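Local coordinates for protein uronate isomerase (Caulobacter crescentus, PDB 2Q01) that interconverts D-glucuronate and D-fructuronate, and likewise D-galacturonate and D-tagaturonate, as an isomerase of the metallo-dependent hydrolase superfamily, at residues 195-200 with 293-298; 200-205 with 233-238; 204-209 with 282-287; 226-231 with 289-294. All blocks are in the same frame, centred on the assembly; numbering follows the deposited sequence.

Interaction 1: residues 195-200 with 293-298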
# COMPACT_ATOMS: atom_id res chain seq x y z
N THR B 195 -34.84 -2.03 4.48
CA THR B 195 -34.25 -2.65 3.30
C THR B 195 -33.28 -1.71 2.58
O THR B 195 -33.14 -0.55 2.96
CB THR B 195 -35.35 -3.18 2.34
OG1 THR B 195 -34.74 -3.79 1.20
CG2 THR B 195 -36.29 -2.07 1.90
N ALA B 196 -32.60 -2.24 1.57
CA ALA B 196 -31.74 -1.44 0.70
C ALA B 196 -31.94 -1.90 -0.74
O ALA B 196 -32.13 -3.08 -1.00
CB ALA B 196 -30.28 -1.58 1.11
N TYR B 197 -31.91 -0.94 -1.67
CA TYR B 197 -32.17 -1.20 -3.09
C TYR B 197 -30.92 -1.63 -3.84
O TYR B 197 -30.01 -0.83 -4.06
CB TYR B 197 -32.75 0.07 -3.73
CG TYR B 197 -33.30 -0.10 -5.13
CD1 TYR B 197 -34.56 -0.64 -5.34
CD2 TYR B 197 -32.57 0.33 -6.25
CE1 TYR B 197 -35.09 -0.78 -6.61
CE2 TYR B 197 -33.09 0.19 -7.53
CZ TYR B 197 -34.35 -0.36 -7.70
OH TYR B 197 -34.89 -0.51 -8.94
N ARG B 198 -30.87 -2.90 -4.25
CA ARG B 198 -29.70 -3.43 -4.96
C ARG B 198 -30.06 -3.96 -6.35
O ARG B 198 -30.34 -5.14 -6.51
CB ARG B 198 -29.05 -4.54 -4.14
CG ARG B 198 -27.62 -4.85 -4.56
CD ARG B 198 -27.24 -6.27 -4.20
NE ARG B 198 -25.85 -6.56 -4.56
CZ ARG B 198 -24.82 -6.51 -3.71
NH1 ARG B 198 -25.00 -6.19 -2.43
NH2 ARG B 198 -23.60 -6.78 -4.15
N PRO B 199 -30.04 -3.07 -7.37
CA PRO B 199 -30.52 -3.41 -8.71
C PRO B 199 -29.57 -4.24 -9.60
O PRO B 199 -29.87 -4.43 -10.78
CB PRO B 199 -30.78 -2.04 -9.34
CG PRO B 199 -29.81 -1.14 -8.68
CD PRO B 199 -29.55 -1.68 -7.30
N ASP B 200 -28.48 -4.74 -9.02
CA ASP B 200 -27.40 -5.44 -9.74
C ASP B 200 -27.82 -6.49 -10.76
O ASP B 200 -27.21 -6.58 -11.83
CB ASP B 200 -26.44 -6.09 -8.73
CG ASP B 200 -25.63 -5.08 -7.95
OD1 ASP B 200 -25.80 -3.86 -8.15
OD2 ASP B 200 -24.81 -5.53 -7.12
N THR B 293 -24.96 6.46 -13.06
CA THR B 293 -25.40 7.84 -13.25
C THR B 293 -26.93 7.96 -13.22
O THR B 293 -27.48 8.92 -12.69
CB THR B 293 -24.85 8.41 -14.56
OG1 THR B 293 -23.43 8.40 -14.51
CG2 THR B 293 -25.32 9.85 -14.81
N GLU B 294 -27.60 6.96 -13.77
CA GLU B 294 -29.05 6.97 -13.86
C GLU B 294 -29.69 6.84 -12.49
O GLU B 294 -30.68 7.51 -12.20
CB GLU B 294 -29.54 5.89 -14.83
CG GLU B 294 -30.74 6.31 -15.66
CD GLU B 294 -30.46 7.44 -16.65
OE1 GLU B 294 -31.31 8.35 -16.77
OE2 GLU B 294 -29.40 7.42 -17.31
N MET B 295 -29.09 6.01 -11.63
CA MET B 295 -29.55 5.82 -10.24
C MET B 295 -29.33 7.07 -9.40
O MET B 295 -30.08 7.33 -8.47
CB MET B 295 -28.86 4.63 -9.57
CG MET B 295 -29.17 3.25 -10.13
SD MET B 295 -30.80 2.59 -9.76
CE MET B 295 -31.63 2.83 -11.32
N ALA B 296 -28.28 7.83 -9.73
CA ALA B 296 -27.95 9.07 -9.05
C ALA B 296 -28.90 10.18 -9.44
O ALA B 296 -29.22 11.04 -8.62
CB ALA B 296 -26.54 9.46 -9.36
N LYS B 297 -29.34 10.16 -10.70
CA LYS B 297 -30.36 11.08 -11.21
C LYS B 297 -31.74 10.83 -10.58
O LYS B 297 -32.54 11.75 -10.44
CB LYS B 297 -30.46 10.97 -12.73
CG LYS B 297 -29.31 11.65 -13.47
CD LYS B 297 -29.62 11.85 -14.95
CE LYS B 297 -29.11 10.71 -15.79
NZ LYS B 297 -29.40 10.93 -17.24
N MET B 298 -32.02 9.57 -10.23
CA MET B 298 -33.24 9.21 -9.52
C MET B 298 -33.14 9.62 -8.06
O MET B 298 -34.13 10.05 -7.46
CB MET B 298 -33.51 7.71 -9.61
CG MET B 298 -34.11 7.24 -10.92
SD MET B 298 -34.21 5.45 -11.02
CE MET B 298 -34.26 5.23 -12.79
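Tyr197, whose ring rests against Met295, has its hydroxyl fixed by a short hydrogen bond between Tyr197 OH and His235 ND1 on helix 228-244. With that end held, the side of the ring serves as half of a Met-aromatic contact in the TIM-barrel fold of the family: the loop just beyond strand 192-194 meets the outer helix 281-302. SD of Met295 comes up at the ring edge, close to its plane, 4.0 Å from Tyr197 CE2 and 5.3 Å from the ring centroid, its direction 78° off the ring normal. The ring reaches toward the helix because CG of Tyr197 is anti to the backbone N (chi1 -170°), while the methionine chain bends twice, at chi2 and chi3, and lies roughly at right angles to the tyrosine. Pro199 adds a second apolar touch, its CG 4.0 Å from the same SD. Tyr197 CE2 and Pro199 CG approach the sulfur from the same general side, and all three residues are buried. The backbones stay well apart, 9.4 Å between CA of Pro199 and CA of Met295, which leaves the joining to these side chains. Arg198 forms a salt bridge with Asp251 of strand 249-252. Beyond its sulfur, Met295 puts its terminal methyl on the histidine that grips the tyrosine, CE being 3.7 Å from His235 CG.

Interaction 2: residues 200-205 with 233-238; sequences DAVIDF and EAHRLR
Val202 turns CG1 anti to its carbonyl carbon (chi1 -62°), which leaves CG2 in the crowded position between N and C and aims that methyl at the imidazole of His235. The histidine comes from the opposite direction, and its CE1 meets Val202 CG2 at 3.6 Å. NE2 is a little farther from the same methyl, at 3.9 Å, so the valine presses on one corner of the ring at a slant. Ile203 follows with a looser touch, CG1 lying 4.3 Å from His235 NE2. This is apolar packing between a connecting loop and an outer helix of the TIM barrel: the chain leaves strand 192-194, runs through residues 200-205, and passes helix 210-221 before helix 228-244 brings His235 back over the loop. A hydrogen bond of 3.0 Å from Asp204 N to Asp200 O curls the loop, and Val202 and Ile203, inside that turn, both reach the ring. NE2 is hydrogen-bonded to Tyr231 OH and, with ND1 already held by Tyr197, this would fix the rotation of the imidazole. Tyr231 OH is also within hydrogen-bonding distance of Val202 O, a probable bond that ties the loop backbone to the helix beside the methyl contact.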
# COMPACT_ATOMS: atom_id res chain seq x y z
N ASP B 200 -28.48 -4.74 -9.02
CA ASP B 200 -27.40 -5.44 -9.74
C ASP B 200 -27.82 -6.49 -10.76
O ASP B 200 -27.21 -6.58 -11.83
CB ASP B 200 -26.44 -6.09 -8.73
CG ASP B 200 -25.63 -5.08 -7.95
OD1 ASP B 200 -25.80 -3.86 -8.15
OD2 ASP B 200 -24.81 -5.53 -7.12
N ALA B 201 -28.84 -7.28 -10.44
CA ALA B 201 -29.27 -8.37 -11.31
C ALA B 201 -30.01 -7.92 -12.57
O ALA B 201 -30.03 -8.64 -13.57
CB ALA B 201 -30.09 -9.38 -10.52
N VAL B 202 -30.62 -6.73 -12.53
CA VAL B 202 -31.33 -6.19 -13.70
C VAL B 202 -30.52 -5.10 -14.40
O VAL B 202 -31.03 -4.38 -15.26
CB VAL B 202 -32.77 -5.70 -13.36
CG1 VAL B 202 -33.63 -6.84 -12.86
CG2 VAL B 202 -32.76 -4.57 -12.35
N ILE B 203 -29.25 -4.98 -14.01
CA ILE B 203 -28.34 -3.99 -14.58
C ILE B 203 -27.16 -4.68 -15.27
O ILE B 203 -26.73 -4.27 -16.35
CB ILE B 203 -27.87 -2.96 -13.52
CG1 ILE B 203 -29.07 -2.11 -13.07
CG2 ILE B 203 -26.72 -2.08 -14.06
CD1 ILE B 203 -28.74 -0.87 -12.25
N ASP B 204 -26.64 -5.74 -14.64
CA ASP B 204 -25.55 -6.52 -15.23
C ASP B 204 -26.11 -7.56 -16.19
O ASP B 204 -26.73 -8.53 -15.77
CB ASP B 204 -24.71 -7.19 -14.14
CG ASP B 204 -23.35 -7.68 -14.65
OD1 ASP B 204 -22.56 -8.20 -13.83
OD2 ASP B 204 -23.07 -7.54 -15.86
N PHE B 205 -25.87 -7.34 -17.49
CA PHE B 205 -26.26 -8.30 -18.53
C PHE B 205 -25.32 -9.52 -18.60
O PHE B 205 -25.67 -10.54 -19.20
CB PHE B 205 -26.36 -7.61 -19.89
CG PHE B 205 -27.66 -6.88 -20.13
CD1 PHE B 205 -27.78 -5.53 -19.84
CD2 PHE B 205 -28.76 -7.55 -20.65
CE1 PHE B 205 -28.97 -4.85 -20.07
CE2 PHE B 205 -29.96 -6.88 -20.87
CZ PHE B 205 -30.07 -5.52 -20.59
N GLU B 233 -38.89 3.68 -15.57
CA GLU B 233 -40.10 3.80 -14.75
C GLU B 233 -40.26 2.65 -13.76
O GLU B 233 -40.73 2.86 -12.65
CB GLU B 233 -41.36 3.91 -15.61
CG GLU B 233 -41.94 5.32 -15.67
CD GLU B 233 -42.29 5.88 -14.30
OE1 GLU B 233 -43.02 5.20 -13.54
OE2 GLU B 233 -41.85 7.00 -13.98
N ALA B 234 -39.86 1.46 -14.18
CA ALA B 234 -39.89 0.28 -13.32
C ALA B 234 -38.91 0.39 -12.16
O ALA B 234 -39.18 -0.13 -11.08
CB ALA B 234 -39.61 -0.96 -14.14
N HIS B 235 -37.78 1.06 -12.38
CA HIS B 235 -36.81 1.32 -11.32
C HIS B 235 -37.30 2.36 -10.33
O HIS B 235 -37.07 2.23 -9.13
CB HIS B 235 -35.48 1.79 -11.91
CG HIS B 235 -34.54 0.68 -12.26
ND1 HIS B 235 -33.98 -0.14 -11.32
CD2 HIS B 235 -34.03 0.30 -13.45
CE1 HIS B 235 -33.18 -1.01 -11.91
NE2 HIS B 235 -33.19 -0.76 -13.21
N ARG B 236 -37.99 3.38 -10.84
CA ARG B 236 -38.55 4.44 -10.00
C ARG B 236 -39.65 3.91 -9.09
O ARG B 236 -39.68 4.22 -7.90
CB ARG B 236 -39.07 5.59 -10.85
CG ARG B 236 -38.00 6.46 -11.44
CD ARG B 236 -38.59 7.69 -12.12
NE ARG B 236 -37.75 8.12 -13.24
CZ ARG B 236 -38.00 7.86 -14.52
NH1 ARG B 236 -39.09 7.19 -14.88
NH2 ARG B 236 -37.16 8.29 -15.45
N LEU B 237 -40.55 3.10 -9.67
CA LEU B 237 -41.65 2.50 -8.92
C LEU B 237 -41.16 1.51 -7.86
O LEU B 237 -41.74 1.42 -6.78
CB LEU B 237 -42.64 1.82 -9.87
CG LEU B 237 -43.49 2.68 -10.81
CD1 LEU B 237 -44.46 1.80 -11.58
CD2 LEU B 237 -44.24 3.80 -10.08
N ARG B 238 -40.10 0.76 -8.18
CA ARG B 238 -39.54 -0.19 -7.22
C ARG B 238 -38.77 0.50 -6.11
O ARG B 238 -38.86 0.10 -4.96
CB ARG B 238 -38.68 -1.25 -7.92
CG ARG B 238 -39.48 -2.28 -8.71
CD ARG B 238 -40.59 -2.87 -7.88
NE ARG B 238 -40.10 -3.87 -6.94
CZ ARG B 238 -40.76 -4.27 -5.85
NH1 ARG B 238 -40.24 -5.20 -5.07
NH2 ARG B 238 -41.93 -3.73 -5.55

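Interaction 3: residues 204-209 with 282-287; sequences DFEDER and EKAELF
The loop at Phe205 comes up close to the helix at Ala284, their CA atoms 6.0 Å apart, with one water slotted between the two backbones. Phe205 N donates to this water, which in turn donates to Ala284 O, at 3.0 Å from the nitrogen and 2.9 Å from the carbonyl oxygen. Beside the bridge, the rings of Phe205 and Phe287 form an offset edge-to-face pair: the edge of Phe205 is directed toward the face of Phe287, with centroids 5.5 Å apart and planes at 63°. The nearest atoms are Phe205 CE1 and Phe287 CE2, at 3.7 Å. Phe287 reaches its partner with CG anti to the backbone N (chi1 -173°). At the more open end, the extended side chain of Glu206 lies over the methyl of Ala284, OE1 3.6 Å from CB. The polar end of Glu206 belongs to Arg288, whose NH2 makes salt bridges with both Glu206 OE1 and Asp204 OD2. That same OD2 closes an Asx turn by accepting from Glu206 N at 3.0 Å, with an N-H...O angle of 146° and the donor well above the carboxylate plane. The aromatic pair is walled in by helices of the TIM barrel: Leu274 of helix 264-276 touches both rings, Phe214 of helix 210-221 meets Phe205, and Trp228 and Tyr231 of helix 228-244 back Phe287.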
# COMPACT_ATOMS: atom_id res chain seq x y z
N ASP B 204 -26.64 -5.74 -14.64
CA ASP B 204 -25.55 -6.52 -15.23
C ASP B 204 -26.11 -7.56 -16.19
O ASP B 204 -26.73 -8.53 -15.77
CB ASP B 204 -24.71 -7.19 -14.14
CG ASP B 204 -23.35 -7.68 -14.65
OD1 ASP B 204 -22.56 -8.20 -13.83
OD2 ASP B 204 -23.07 -7.54 -15.86
N PHE B 205 -25.87 -7.34 -17.49
CA PHE B 205 -26.26 -8.30 -18.53
C PHE B 205 -25.32 -9.52 -18.60
O PHE B 205 -25.67 -10.54 -19.20
CB PHE B 205 -26.36 -7.61 -19.89
CG PHE B 205 -27.66 -6.88 -20.13
CD1 PHE B 205 -27.78 -5.53 -19.84
CD2 PHE B 205 -28.76 -7.55 -20.65
CE1 PHE B 205 -28.97 -4.85 -20.07
CE2 PHE B 205 -29.96 -6.88 -20.87
CZ PHE B 205 -30.07 -5.52 -20.59
N GLU B 206 -24.14 -9.41 -17.99
CA GLU B 206 -23.20 -10.53 -17.89
C GLU B 206 -23.50 -11.45 -16.70
O GLU B 206 -22.86 -12.49 -16.54
CB GLU B 206 -21.75 -10.03 -17.82
CG GLU B 206 -21.18 -9.58 -19.16
CD GLU B 206 -19.79 -8.97 -19.02
OE1 GLU B 206 -19.65 -7.93 -18.34
OE2 GLU B 206 -18.84 -9.54 -19.60
N ASP B 207 -24.45 -11.04 -15.86
CA ASP B 207 -24.93 -11.86 -14.76
C ASP B 207 -25.75 -12.99 -15.36
O ASP B 207 -26.60 -12.74 -16.22
CB ASP B 207 -25.79 -11.02 -13.81
CG ASP B 207 -25.79 -11.53 -12.38
OD1 ASP B 207 -25.87 -12.75 -12.17
OD2 ASP B 207 -25.71 -10.68 -11.46
N GLU B 208 -25.49 -14.22 -14.93
CA GLU B 208 -26.15 -15.39 -15.52
C GLU B 208 -27.63 -15.50 -15.15
O GLU B 208 -28.43 -16.05 -15.91
CB GLU B 208 -25.40 -16.70 -15.19
CG GLU B 208 -25.53 -17.23 -13.75
CD GLU B 208 -24.63 -16.52 -12.74
OE1 GLU B 208 -23.69 -15.81 -13.16
OE2 GLU B 208 -24.88 -16.67 -11.53
N ARG B 209 -27.99 -14.94 -14.00
CA ARG B 209 -29.36 -14.99 -13.50
C ARG B 209 -30.16 -13.73 -13.84
O ARG B 209 -31.22 -13.48 -13.26
CB ARG B 209 -29.36 -15.27 -11.99
CG ARG B 209 -28.57 -14.26 -11.17
CD ARG B 209 -28.01 -14.86 -9.90
NE ARG B 209 -27.00 -14.00 -9.31
CZ ARG B 209 -27.24 -13.01 -8.44
NH1 ARG B 209 -28.48 -12.75 -8.04
NH2 ARG B 209 -26.24 -12.29 -7.97
N GLU B 282 -17.62 -4.92 -23.35
CA GLU B 282 -17.53 -3.46 -23.47
C GLU B 282 -18.88 -2.77 -23.31
O GLU B 282 -18.98 -1.73 -22.66
CB GLU B 282 -16.90 -3.06 -24.81
CG GLU B 282 -15.47 -3.56 -25.06
CD GLU B 282 -15.40 -5.00 -25.58
OE1 GLU B 282 -14.46 -5.73 -25.20
OE2 GLU B 282 -16.29 -5.41 -26.36
N LYS B 283 -19.92 -3.35 -23.92
CA LYS B 283 -21.27 -2.79 -23.86
C LYS B 283 -21.92 -2.98 -22.49
O LYS B 283 -22.65 -2.10 -22.02
CB LYS B 283 -22.16 -3.41 -24.95
CG LYS B 283 -22.04 -2.77 -26.32
CD LYS B 283 -22.93 -3.49 -27.32
CE LYS B 283 -22.89 -2.83 -28.69
NZ LYS B 283 -23.70 -3.59 -29.68
N ALA B 284 -21.66 -4.13 -21.87
CA ALA B 284 -22.17 -4.45 -20.54
C ALA B 284 -21.57 -3.55 -19.46
O ALA B 284 -22.27 -3.11 -18.55
CB ALA B 284 -21.93 -5.93 -20.22
N GLU B 285 -20.26 -3.27 -19.58
CA GLU B 285 -19.55 -2.29 -18.76
C GLU B 285 -20.13 -0.90 -18.88
O GLU B 285 -20.30 -0.21 -17.88
CB GLU B 285 -18.08 -2.22 -19.16
CG GLU B 285 -17.09 -2.68 -18.11
CD GLU B 285 -17.11 -1.82 -16.85
OE1 GLU B 285 -17.68 -2.27 -15.84
OE2 GLU B 285 -16.56 -0.69 -16.88
N LEU B 286 -20.42 -0.50 -20.12
CA LEU B 286 -20.93 0.83 -20.42
C LEU B 286 -22.32 1.03 -19.83
O LEU B 286 -22.63 2.10 -19.32
CB LEU B 286 -20.98 1.06 -21.94
CG LEU B 286 -20.58 2.42 -22.53
CD1 LEU B 286 -21.12 2.57 -23.95
CD2 LEU B 286 -20.99 3.64 -21.71
N PHE B 287 -23.15 -0.01 -19.88
CA PHE B 287 -24.51 0.07 -19.35
C PHE B 287 -24.50 0.13 -17.83
O PHE B 287 -25.21 0.94 -17.26
CB PHE B 287 -25.38 -1.09 -19.84
CG PHE B 287 -26.83 -0.97 -19.44
CD1 PHE B 287 -27.65 -0.01 -20.03
CD2 PHE B 287 -27.38 -1.83 -18.49
CE1 PHE B 287 -29.00 0.10 -19.68
CE2 PHE B 287 -28.71 -1.73 -18.13
CZ PHE B 287 -29.53 -0.77 -18.72
O HOH W 1 -24.71 -4.68 -18.21

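Interaction 4: residues 226-231 with 289-294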
# COMPACT_ATOMS: atom_id res chain seq x y z
N TYR B 226 -38.41 -4.48 -20.94
CA TYR B 226 -37.51 -4.66 -22.07
C TYR B 226 -37.59 -3.47 -23.05
O TYR B 226 -37.22 -3.60 -24.22
CB TYR B 226 -37.80 -5.98 -22.79
CG TYR B 226 -37.83 -7.19 -21.87
CD1 TYR B 226 -36.66 -7.83 -21.48
CD2 TYR B 226 -39.05 -7.71 -21.42
CE1 TYR B 226 -36.69 -8.94 -20.64
CE2 TYR B 226 -39.09 -8.82 -20.58
CZ TYR B 226 -37.91 -9.43 -20.20
OH TYR B 226 -37.96 -10.53 -19.37
N SER B 227 -38.06 -2.33 -22.56
CA SER B 227 -38.09 -1.07 -23.31
C SER B 227 -37.64 0.05 -22.38
O SER B 227 -38.05 0.10 -21.22
CB SER B 227 -39.49 -0.81 -23.88
OG SER B 227 -39.66 0.55 -24.22
N TRP B 228 -36.81 0.95 -22.90
CA TRP B 228 -35.98 1.86 -22.09
C TRP B 228 -36.68 2.77 -21.08
O TRP B 228 -36.41 2.68 -19.89
CB TRP B 228 -35.04 2.67 -22.99
CG TRP B 228 -34.18 3.67 -22.28
CD1 TRP B 228 -34.17 5.03 -22.48
CD2 TRP B 228 -33.19 3.41 -21.27
NE1 TRP B 228 -33.23 5.62 -21.66
CE2 TRP B 228 -32.62 4.66 -20.91
CE3 TRP B 228 -32.72 2.25 -20.63
CZ2 TRP B 228 -31.61 4.77 -19.94
CZ3 TRP B 228 -31.73 2.36 -19.67
CH2 TRP B 228 -31.18 3.62 -19.34
N LYS B 229 -37.57 3.63 -21.56
CA LYS B 229 -38.23 4.61 -20.70
C LYS B 229 -39.10 3.96 -19.62
O LYS B 229 -39.26 4.53 -18.53
CB LYS B 229 -39.03 5.62 -21.53
CG LYS B 229 -38.20 6.86 -21.92
CD LYS B 229 -38.81 7.62 -23.10
CE LYS B 229 -38.39 7.02 -24.44
NZ LYS B 229 -39.07 7.68 -25.59
N SER B 230 -39.63 2.78 -19.92
CA SER B 230 -40.43 2.05 -18.94
C SER B 230 -39.62 1.06 -18.09
O SER B 230 -40.13 0.51 -17.12
CB SER B 230 -41.63 1.37 -19.61
OG SER B 230 -41.22 0.49 -20.64
N TYR B 231 -38.36 0.84 -18.48
CA TYR B 231 -37.40 0.13 -17.64
C TYR B 231 -36.98 1.08 -16.52
O TYR B 231 -36.83 0.69 -15.36
CB TYR B 231 -36.20 -0.32 -18.47
CG TYR B 231 -34.97 -0.76 -17.69
CD1 TYR B 231 -34.86 -2.06 -17.20
CD2 TYR B 231 -33.91 0.12 -17.47
CE1 TYR B 231 -33.73 -2.47 -16.50
CE2 TYR B 231 -32.79 -0.27 -16.76
CZ TYR B 231 -32.70 -1.57 -16.28
OH TYR B 231 -31.59 -1.96 -15.59
N ALA B 289 -22.02 1.30 -16.06
CA ALA B 289 -21.55 2.67 -15.90
C ALA B 289 -22.66 3.71 -16.07
O ALA B 289 -22.79 4.62 -15.25
CB ALA B 289 -20.40 2.95 -16.86
N GLN B 290 -23.45 3.59 -17.13
CA GLN B 290 -24.54 4.54 -17.39
C GLN B 290 -25.62 4.46 -16.33
O GLN B 290 -26.16 5.49 -15.92
CB GLN B 290 -25.14 4.32 -18.79
CG GLN B 290 -26.35 5.22 -19.11
CD GLN B 290 -26.04 6.70 -18.96
OE1 GLN B 290 -24.95 7.16 -19.32
NE2 GLN B 290 -26.99 7.46 -18.44
N MET B 291 -25.90 3.25 -15.86
CA MET B 291 -26.89 3.04 -14.81
C MET B 291 -26.48 3.58 -13.44
O MET B 291 -27.35 3.93 -12.65
CB MET B 291 -27.27 1.56 -14.70
CG MET B 291 -28.14 1.06 -15.85
SD MET B 291 -29.58 2.10 -16.24
CE MET B 291 -30.54 1.86 -14.76
N LEU B 292 -25.18 3.67 -13.16
CA LEU B 292 -24.70 4.32 -11.94
C LEU B 292 -25.13 5.78 -11.92
O LEU B 292 -25.63 6.27 -10.91
CB LEU B 292 -23.18 4.21 -11.79
CG LEU B 292 -22.64 2.98 -11.05
CD1 LEU B 292 -21.17 3.16 -10.70
CD2 LEU B 292 -23.45 2.66 -9.79
N THR B 293 -24.96 6.46 -13.06
CA THR B 293 -25.40 7.84 -13.25
C THR B 293 -26.93 7.96 -13.22
O THR B 293 -27.48 8.92 -12.69
CB THR B 293 -24.85 8.41 -14.56
OG1 THR B 293 -23.43 8.40 -14.51
CG2 THR B 293 -25.32 9.85 -14.81
N GLU B 294 -27.60 6.96 -13.77
CA GLU B 294 -29.05 6.97 -13.86
C GLU B 294 -29.69 6.84 -12.49
O GLU B 294 -30.68 7.51 -12.20
CB GLU B 294 -29.54 5.89 -14.83
CG GLU B 294 -30.74 6.31 -15.66
CD GLU B 294 -30.46 7.44 -16.65
OE1 GLU B 294 -31.31 8.35 -16.77
OE2 GLU B 294 -29.40 7.42 -17.31
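Trp228 and Tyr231 turn their ring edges, not their faces, to Met291, giving two Met-aromatic contacts on one sulfur where helices 228-244 and 281-302 pack in the outer layer of the TIM barrel. Both aromatic residues carry CG anti to the backbone N, at chi1 178° for Trp228 and 165° for Tyr231, and this swings their rings across to the other helix although the two backbones stay far apart. Met291 slides past the indole in the opposite direction, its SD 3.8 Å from Trp228 CH2 and 5.0 Å from the centroid of the six-membered ring. Tyr231 comes from the opposite direction and offers its edge, Met291 SD lying close to the ring plane, 5.4 Å from the centroid. Bends at chi2 and chi3 fold the methionine so that its methyl also reaches the phenol, CE lying 3.7 Å from Tyr231 CE2. An alanine here takes away the sulfur and methyl that the ring edges meet, and would probably leave a gap between the two helices. Phe271 of helix 264-276 meets both rings as well, adding a third helix to the packing. Farther along the indole edge, Glu294 OE2 sits 4.3 Å from Trp228 CZ2. That carboxylate oxygen is placed by a helix neighbour: Gln290 NE2 donates to Glu294 OE2 at 2.7 Å and 142°, with OE2 in the plane of the amide.

Interactions 1, 2 and 3 succeed one another along a single loop, residues 195-209, between strand 192-194 and helix 210-221; interaction 4 brings helix 228-244 against helix 281-302. Helix 281-302 serves interactions 1, 3 and 4, running from 282-287 through 289-294 to 293-298, and helix 228-244 serves interactions 2 and 4. Along the chain, interactions 2 and 3 are nested within the span closed by interaction 1. Centres of interactions 1 and 2, and of 2 and 4, are about 8 Å apart, while 1 and 3 stand about 16 Å apart. Together they fasten one loop and two helices into a continuous packed side of the TIM barrel.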